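Translation initiation factor eIF-2B (Pyrococcus horikoshii, PDB 1VB5) probably catalyses the exchange of GDP bound to initiation factor 2 for GTP, as a regulatory subunit of the archaeal factor aIF2B. Local coordinates at residues B[59-64]-B[232-237]; B[105-110]-B[132-137]. All coordinates share one frame; numbering follows the deposited sequence.

Contact 1 of 2, residues B[59-64]-B[232-237]; sequences NPSMAS and VMLMER
Ser61 OG is gripped twice by the facing segment 232-237: it donates to Met233 O at 2.6 Å and accepts from Met235 N at 3.3 Å, an N-H that points at it with 162° at the hydrogen. One hydroxyl thus serves both polar groups flanking Leu234, and its own hydrogen meets a lone pair of Met233 O in the carbonyl plane. Ser61 belongs to a type I beta turn, Asn59 to Met62, closed by Met62 N to Asn59 O at 3.0 Å. An Asx turn is superimposed, Ser61 N donating to Asn59 OD1 at 2.8 Å. With CG opposite the backbone N (chi1 -171°), the carboxamide turns OD1 back to the turn and presents ND2 to Met235, whose side chain crosses it at about a right angle, CE 3.4 Å from ND2. With an alanine here Ser61 N has no OD1 to bond to, the turn that sets Ser61 OG against Met233 O would probably be less firmly fixed, and a gap would probably open beside Met235 CE, where ND2 now lies. Phe251 of strand 251-254 touches Asn59, Ser61, Leu234 and Met235, while Leu234 also packs on Leu173 of the second subunit. Elsewhere Pro60 CB lies 4.0 Å from Met233 SD, and a water bridges the two backbones, donating to Pro60 O at 2.9 Å and accepting from Met233 N at 2.7 Å.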
ATOM      1  N   ASN B  59      -4.330  22.024  -7.823  1.00 35.21           N
ATOM      2  CA  ASN B  59      -4.274  20.571  -7.941  1.00 33.42           C
ATOM      3  C   ASN B  59      -4.943  20.141  -9.239  1.00 33.84           C
ATOM      4  O   ASN B  59      -6.157  19.938  -9.288  1.00 33.87           O
ATOM      5  CB  ASN B  59      -4.971  19.896  -6.760  1.00 34.31           C
ATOM      6  CG  ASN B  59      -4.742  18.393  -6.738  1.00 36.23           C
ATOM      7  OD1 ASN B  59      -4.749  17.740  -7.784  1.00 39.44           O
ATOM      8  ND2 ASN B  59      -4.549  17.836  -5.548  1.00 32.54           N
ATOM      9  N   PRO B  60      -4.154  20.004 -10.316  1.00 33.48           N
ATOM     10  CA  PRO B  60      -4.675  19.595 -11.625  1.00 33.12           C
ATOM     11  C   PRO B  60      -5.329  18.211 -11.616  1.00 33.03           C
ATOM     12  O   PRO B  60      -5.891  17.787 -12.624  1.00 31.71           O
ATOM     13  CB  PRO B  60      -3.439  19.645 -12.520  1.00 35.92           C
ATOM     14  CG  PRO B  60      -2.601  20.717 -11.882  1.00 37.49           C
ATOM     15  CD  PRO B  60      -2.735  20.388 -10.415  1.00 33.65           C
ATOM     16  N   SER B  61      -5.251  17.511 -10.483  1.00 27.17           N
ATOM     17  CA  SER B  61      -5.848  16.179 -10.364  1.00 31.84           C
ATOM     18  C   SER B  61      -7.303  16.239  -9.892  1.00 28.93           C
ATOM     19  O   SER B  61      -8.004  15.229  -9.902  1.00 25.64           O
ATOM     20  CB  SER B  61      -5.044  15.308  -9.386  1.00 32.74           C
ATOM     21  OG  SER B  61      -3.741  15.025  -9.875  1.00 31.45           O
ATOM     22  N   MET B  62      -7.751  17.418  -9.472  1.00 30.21           N
ATOM     23  CA  MET B  62      -9.120  17.572  -8.991  1.00 31.42           C
ATOM     24  C   MET B  62     -10.011  18.305  -9.984  1.00 30.70           C
ATOM     25  O   MET B  62      -9.847  19.503 -10.229  1.00 32.23           O
ATOM     26  CB  MET B  62      -9.129  18.295  -7.644  1.00 34.20           C
ATOM     27  CG  MET B  62      -8.588  17.448  -6.502  1.00 39.07           C
ATOM     28  SD  MET B  62      -8.731  18.265  -4.906  1.00 59.61           S
ATOM     29  CE  MET B  62      -7.975  17.042  -3.817  1.00 57.53           C
ATOM     30  N   ALA B  63     -10.958  17.567 -10.548  1.00 23.06           N
ATOM     31  CA  ALA B  63     -11.884  18.111 -11.531  1.00 25.88           C
ATOM     32  C   ALA B  63     -12.808  19.173 -10.947  1.00 22.85           C
ATOM     33  O   ALA B  63     -13.325  20.014 -11.674  1.00 22.05           O
ATOM     34  CB  ALA B  63     -12.711  16.984 -12.137  1.00 17.83           C
ATOM     35  N   SER B  64     -13.016  19.132  -9.636  1.00 23.58           N
ATOM     36  CA  SER B  64     -13.897  20.093  -8.990  1.00 25.62           C
ATOM     37  C   SER B  64     -13.374  21.510  -9.188  1.00 29.69           C
ATOM     38  O   SER B  64     -14.153  22.443  -9.387  1.00 31.85           O
ATOM     39  CB  SER B  64     -14.025  19.783  -7.497  1.00 21.96           C
ATOM     40  OG  SER B  64     -12.783  19.935  -6.841  1.00 30.27           O
ATOM     41  N   VAL B 232      -4.043  12.722 -17.928  1.00 31.37           N
ATOM     42  CA  VAL B 232      -4.155  13.219 -16.562  1.00 30.79           C
ATOM     43  C   VAL B 232      -2.810  13.554 -15.917  1.00 36.17           C
ATOM     44  O   VAL B 232      -1.819  12.848 -16.118  1.00 32.62           O
ATOM     45  CB  VAL B 232      -4.884  12.197 -15.665  1.00 32.27           C
ATOM     46  CG1 VAL B 232      -4.861  12.659 -14.213  1.00 30.70           C
ATOM     47  CG2 VAL B 232      -6.316  12.026 -16.142  1.00 31.12           C
ATOM     48  N   MET B 233      -2.791  14.644 -15.152  1.00 37.28           N
ATOM     49  CA  MET B 233      -1.599  15.086 -14.432  1.00 43.58           C
ATOM     50  C   MET B 233      -1.749  14.629 -12.982  1.00 41.20           C
ATOM     51  O   MET B 233      -2.712  15.007 -12.309  1.00 42.87           O
ATOM     52  CB  MET B 233      -1.485  16.615 -14.447  1.00 45.73           C
ATOM     53  CG  MET B 233      -1.099  17.235 -15.780  1.00 56.89           C
ATOM     54  SD  MET B 233      -1.200  19.057 -15.726  1.00 72.72           S
ATOM     55  CE  MET B 233       0.343  19.483 -14.874  1.00 59.77           C
ATOM     56  N   LEU B 234      -0.812  13.817 -12.502  1.00 36.02           N
ATOM     57  CA  LEU B 234      -0.859  13.331 -11.124  1.00 33.63           C
ATOM     58  C   LEU B 234       0.095  14.162 -10.269  1.00 36.02           C
ATOM     59  O   LEU B 234       1.318  14.068 -10.409  1.00 28.61           O
ATOM     60  CB  LEU B 234      -0.472  11.851 -11.074  1.00 35.09           C
ATOM     61  CG  LEU B 234      -1.319  10.926 -11.956  1.00 35.06           C
ATOM     62  CD1 LEU B 234      -0.771   9.507 -11.892  1.00 32.49           C
ATOM     63  CD2 LEU B 234      -2.773  10.967 -11.503  1.00 27.96           C
ATOM     64  N   MET B 235      -0.480  14.978  -9.387  1.00 37.00           N
ATOM     65  CA  MET B 235       0.288  15.864  -8.515  1.00 39.22           C
ATOM     66  C   MET B 235       1.226  15.126  -7.558  1.00 39.40           C
ATOM     67  O   MET B 235       0.925  14.027  -7.089  1.00 34.18           O
ATOM     68  CB  MET B 235      -0.671  16.769  -7.727  1.00 44.30           C
ATOM     69  CG  MET B 235       0.013  17.885  -6.944  1.00 47.16           C
ATOM     70  SD  MET B 235      -1.155  19.064  -6.209  1.00 52.33           S
ATOM     71  CE  MET B 235      -1.387  18.367  -4.564  1.00 52.27           C
ATOM     72  N   GLU B 236       2.362  15.751  -7.269  1.00 34.87           N
ATOM     73  CA  GLU B 236       3.365  15.170  -6.384  1.00 38.99           C
ATOM     74  C   GLU B 236       3.888  16.207  -5.379  1.00 39.61           C
ATOM     75  O   GLU B 236       3.945  17.400  -5.686  1.00 45.79           O
ATOM     76  CB  GLU B 236       4.528  14.642  -7.229  1.00 34.37           C
ATOM     77  CG  GLU B 236       5.477  13.723  -6.490  1.00 47.71           C
ATOM     78  CD  GLU B 236       6.683  13.314  -7.325  1.00 48.35           C
ATOM     79  OE1 GLU B 236       6.534  13.137  -8.555  1.00 46.06           O
ATOM     80  OE2 GLU B 236       7.777  13.157  -6.740  1.00 42.47           O
ATOM     81  N   ARG B 237       4.249  15.749  -4.182  1.00 32.52           N
ATOM     82  CA  ARG B 237       4.800  16.619  -3.139  1.00 33.48           C
ATOM     83  C   ARG B 237       6.118  16.003  -2.682  1.00 31.42           C
ATOM     84  O   ARG B 237       6.310  14.793  -2.788  1.00 29.97           O
ATOM     85  CB  ARG B 237       3.895  16.696  -1.903  1.00 31.89           C
ATOM     86  CG  ARG B 237       2.513  17.290  -2.073  1.00 45.43           C
ATOM     87  CD  ARG B 237       1.826  17.306  -0.702  1.00 48.04           C
ATOM     88  NE  ARG B 237       0.395  17.024  -0.766  1.00 49.38           N
ATOM     89  CZ  ARG B 237      -0.536  17.916  -1.086  1.00 60.55           C
ATOM     90  NH1 ARG B 237      -0.192  19.168  -1.371  1.00 65.92           N
ATOM     91  NH2 ARG B 237      -1.814  17.554  -1.126  1.00 60.43           N
TER
HETATM   92  O   HOH W   1      -4.678  16.510 -14.935  1.00 32.65           O

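Contact 2 of 2, residues B[105-110]-B[132-137]; sequences QLIDDG and RKKRFK
The end-to-end directions of 105-110 and 132-136 differ by 39°, and the backbones draw together at Asp109 and Arg135, whose CA atoms are 4.9 Å apart, where Gly110 N donates to Arg135 O at 2.6 Å. Gly110 has a positive phi at which a CB would collide with the carbonyl oxygen of Asp109, a strain that glycine avoids. Asp109 supplies the return bond through its side chain: OD1 accepts from Arg135 N at 2.8 Å, almost straight at 171°, on the anti side of the carboxylate and out of its plane. The same oxygen faces the Arg135 guanidinium across a long salt bridge, 3.6 Å to NH1; the two planes stand 74° apart and no guanidinium N-H points at it, because the oxygen lies well out of the guanidinium plane, so this link is one of charge alone. Lys134 reaches the other way, fully extended beyond CG, and brings NZ 2.8 Å from Ile107 O and, in a weak bond, 3.1 Å from Gln105 O. Ala104 O is a third acceptor, so the ammonium sits among carbonyls at the C-terminal end of helix 78-106, where the helix dipole would probably welcome it. Ile107 CG2 meets Phe136 CD2. Both side chains pack against helix 120-131, which ends in a Schellman motif at Lys133, and against strand 111-115; that strand, the helix and strand 136-141 form a beta-alpha-beta crossover of the Rossmann-like parallel sheet.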
ATOM      1  N   GLN B 105     -28.313   4.017   0.708  1.00 26.76           N
ATOM      2  CA  GLN B 105     -29.334   3.075   0.261  1.00 25.96           C
ATOM      3  C   GLN B 105     -28.660   1.797  -0.245  1.00 27.93           C
ATOM      4  O   GLN B 105     -29.161   0.686  -0.057  1.00 28.17           O
ATOM      5  CB  GLN B 105     -30.140   3.726  -0.864  1.00 32.35           C
ATOM      6  CG  GLN B 105     -31.569   3.262  -0.993  1.00 44.06           C
ATOM      7  CD  GLN B 105     -32.278   3.942  -2.151  1.00 50.18           C
ATOM      8  OE1 GLN B 105     -32.230   5.170  -2.295  1.00 50.61           O
ATOM      9  NE2 GLN B 105     -32.942   3.148  -2.985  1.00 50.82           N
ATOM     10  N   LEU B 106     -27.514   1.975  -0.890  1.00 25.83           N
ATOM     11  CA  LEU B 106     -26.730   0.874  -1.435  1.00 26.50           C
ATOM     12  C   LEU B 106     -26.239  -0.068  -0.335  1.00 30.27           C
ATOM     13  O   LEU B 106     -26.262  -1.290  -0.491  1.00 33.09           O
ATOM     14  CB  LEU B 106     -25.534   1.448  -2.195  1.00 30.73           C
ATOM     15  CG  LEU B 106     -24.518   0.540  -2.882  1.00 26.45           C
ATOM     16  CD1 LEU B 106     -25.204  -0.295  -3.959  1.00 19.24           C
ATOM     17  CD2 LEU B 106     -23.429   1.417  -3.504  1.00 19.55           C
ATOM     18  N   ILE B 107     -25.789   0.510   0.773  1.00 24.00           N
ATOM     19  CA  ILE B 107     -25.278  -0.259   1.902  1.00 23.64           C
ATOM     20  C   ILE B 107     -26.339  -1.209   2.469  1.00 26.93           C
ATOM     21  O   ILE B 107     -27.531  -0.901   2.457  1.00 26.24           O
ATOM     22  CB  ILE B 107     -24.764   0.703   3.011  1.00 21.70           C
ATOM     23  CG1 ILE B 107     -23.578   1.510   2.472  1.00 25.00           C
ATOM     24  CG2 ILE B 107     -24.348  -0.080   4.246  1.00 27.97           C
ATOM     25  CD1 ILE B 107     -23.064   2.586   3.405  1.00 32.87           C
ATOM     26  N   ASP B 108     -25.899  -2.369   2.950  1.00 28.89           N
ATOM     27  CA  ASP B 108     -26.805  -3.362   3.520  1.00 30.87           C
ATOM     28  C   ASP B 108     -26.374  -3.790   4.919  1.00 36.43           C
ATOM     29  O   ASP B 108     -25.211  -3.632   5.297  1.00 34.59           O
ATOM     30  CB  ASP B 108     -26.862  -4.607   2.633  1.00 36.27           C
ATOM     31  CG  ASP B 108     -27.489  -4.339   1.282  1.00 45.05           C
ATOM     32  OD1 ASP B 108     -27.426  -5.245   0.423  1.00 49.19           O
ATOM     33  OD2 ASP B 108     -28.047  -3.235   1.080  1.00 54.13           O
ATOM     34  N   ASP B 109     -27.319  -4.344   5.675  1.00 35.70           N
ATOM     35  CA  ASP B 109     -27.053  -4.828   7.025  1.00 31.50           C
ATOM     36  C   ASP B 109     -26.029  -5.935   6.983  1.00 32.82           C
ATOM     37  O   ASP B 109     -26.087  -6.808   6.117  1.00 39.10           O
ATOM     38  CB  ASP B 109     -28.332  -5.370   7.668  1.00 44.86           C
ATOM     39  CG  ASP B 109     -29.117  -4.299   8.385  1.00 46.14           C
ATOM     40  OD1 ASP B 109     -28.560  -3.694   9.325  1.00 46.77           O
ATOM     41  OD2 ASP B 109     -30.287  -4.063   8.010  1.00 58.17           O
ATOM     42  N   GLY B 110     -25.129  -5.641   7.753  1.00 29.92           N
ATOM     43  CA  GLY B 110     -24.166  -6.726   7.832  1.00 21.50           C
ATOM     44  C   GLY B 110     -22.933  -6.499   6.964  1.00 27.15           C
ATOM     45  O   GLY B 110     -22.004  -7.308   6.963  1.00 28.00           O
ATOM     46  N   ARG B 132     -29.704   5.592   9.470  1.00 30.06           N
ATOM     47  CA  ARG B 132     -30.894   4.871   9.042  1.00 26.82           C
ATOM     48  C   ARG B 132     -30.935   3.479   9.649  1.00 30.98           C
ATOM     49  O   ARG B 132     -31.653   2.600   9.175  1.00 35.71           O
ATOM     50  CB  ARG B 132     -30.959   4.787   7.517  1.00 26.81           C
ATOM     51  CG  ARG B 132     -31.176   6.139   6.859  1.00 28.93           C
ATOM     52  CD  ARG B 132     -31.187   6.031   5.351  1.00 30.06           C
ATOM     53  NE  ARG B 132     -31.307   7.341   4.724  1.00 29.89           N
ATOM     54  CZ  ARG B 132     -31.213   7.554   3.414  1.00 34.08           C
ATOM     55  NH1 ARG B 132     -30.997   6.538   2.581  1.00 29.84           N
ATOM     56  NH2 ARG B 132     -31.333   8.786   2.936  1.00 30.64           N
ATOM     57  N   LYS B 133     -30.145   3.292  10.701  1.00 27.87           N
ATOM     58  CA  LYS B 133     -30.095   2.036  11.441  1.00 30.82           C
ATOM     59  C   LYS B 133     -29.495   0.816  10.751  1.00 30.99           C
ATOM     60  O   LYS B 133     -29.784  -0.319  11.133  1.00 29.75           O
ATOM     61  CB  LYS B 133     -31.494   1.685  11.959  1.00 38.11           C
ATOM     62  CG  LYS B 133     -32.092   2.717  12.910  1.00 41.63           C
ATOM     63  CD  LYS B 133     -31.179   2.979  14.101  1.00 42.40           C
ATOM     64  CE  LYS B 133     -31.886   3.800  15.182  1.00 44.15           C
ATOM     65  NZ  LYS B 133     -32.404   5.099  14.686  1.00 35.23           N
ATOM     66  N   LYS B 134     -28.665   1.027   9.739  1.00 33.64           N
ATOM     67  CA  LYS B 134     -28.031  -0.109   9.083  1.00 31.75           C
ATOM     68  C   LYS B 134     -26.811  -0.500   9.910  1.00 29.64           C
ATOM     69  O   LYS B 134     -26.073   0.362  10.374  1.00 24.23           O
ATOM     70  CB  LYS B 134     -27.628   0.251   7.648  1.00 29.72           C
ATOM     71  CG  LYS B 134     -28.817   0.260   6.702  1.00 26.84           C
ATOM     72  CD  LYS B 134     -28.455   0.651   5.292  1.00 27.63           C
ATOM     73  CE  LYS B 134     -29.682   0.525   4.383  1.00 29.80           C
ATOM     74  NZ  LYS B 134     -29.426   1.031   3.006  1.00 29.45           N
ATOM     75  N   ARG B 135     -26.621  -1.796  10.126  1.00 31.32           N
ATOM     76  CA  ARG B 135     -25.477  -2.258  10.905  1.00 35.61           C
ATOM     77  C   ARG B 135     -24.353  -2.682   9.978  1.00 35.61           C
ATOM     78  O   ARG B 135     -24.561  -3.473   9.054  1.00 31.63           O
ATOM     79  CB  ARG B 135     -25.861  -3.435  11.813  1.00 44.11           C
ATOM     80  CG  ARG B 135     -26.776  -3.066  12.977  1.00 50.05           C
ATOM     81  CD  ARG B 135     -28.241  -3.185  12.601  1.00 57.85           C
ATOM     82  NE  ARG B 135     -28.860  -4.402  13.132  1.00 63.06           N
ATOM     83  CZ  ARG B 135     -28.467  -5.644  12.854  1.00 67.00           C
ATOM     84  NH1 ARG B 135     -27.440  -5.857  12.040  1.00 72.81           N
ATOM     85  NH2 ARG B 135     -29.108  -6.678  13.385  1.00 61.96           N
ATOM     86  N   PHE B 136     -23.159  -2.155  10.232  1.00 30.94           N
ATOM     87  CA  PHE B 136     -22.003  -2.473   9.413  1.00 26.49           C
ATOM     88  C   PHE B 136     -20.714  -2.078  10.119  1.00 29.62           C
ATOM     89  O   PHE B 136     -20.740  -1.420  11.162  1.00 30.83           O
ATOM     90  CB  PHE B 136     -22.112  -1.744   8.071  1.00 21.27           C
ATOM     91  CG  PHE B 136     -22.220  -0.248   8.199  1.00 23.01           C
ATOM     92  CD1 PHE B 136     -21.083   0.537   8.333  1.00 16.68           C
ATOM     93  CD2 PHE B 136     -23.468   0.374   8.203  1.00 23.90           C
ATOM     94  CE1 PHE B 136     -21.181   1.920   8.469  1.00 26.46           C
ATOM     95  CE2 PHE B 136     -23.578   1.757   8.337  1.00 21.46           C
ATOM     96  CZ  PHE B 136     -22.434   2.533   8.470  1.00 21.00           C
ATOM     97  N   LYS B 137     -19.590  -2.492   9.542  1.00 24.50           N
ATOM     98  CA  LYS B 137     -18.272  -2.186  10.079  1.00 26.06           C
ATOM     99  C   LYS B 137     -17.457  -1.613   8.932  1.00 22.66           C
ATOM    100  O   LYS B 137     -17.723  -1.905   7.764  1.00 24.11           O
ATOM    101  CB  LYS B 137     -17.587  -3.453  10.605  1.00 33.21           C
ATOM    102  CG  LYS B 137     -18.366  -4.197  11.678  1.00 49.70           C
ATOM    103  CD  LYS B 137     -17.690  -5.516  12.041  1.00 55.07           C
ATOM    104  CE  LYS B 137     -18.575  -6.361  12.956  1.00 60.58           C
ATOM    105  NZ  LYS B 137     -17.963  -7.691  13.265  1.00 60.49           N
TER

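Overall arrangement
Contact 1 and contact 2 lie on opposite sides of the chain's centre, their own centres 33 Å apart and their nearest atoms about 21 Å apart. They share no element, although helices 63-71 and 78-106 follow each other in the chain, and contact 2 is nested within the loop that contact 1 closes. Contact 1 is partly buried and long in range, joining the turn between helices 41-58 and 63-71 to the loop between strands 214-217 and 240-241; a hydroxyl, methionines and a carboxamide do the work, next to the second subunit. Contact 2, local in sequence and mostly exposed where strands 111-115 and 136-141 begin, adds charged side chains, a lysine ammonium among carbonyls and an aspartate facing an arginine, which contact 1 does not use across its segments.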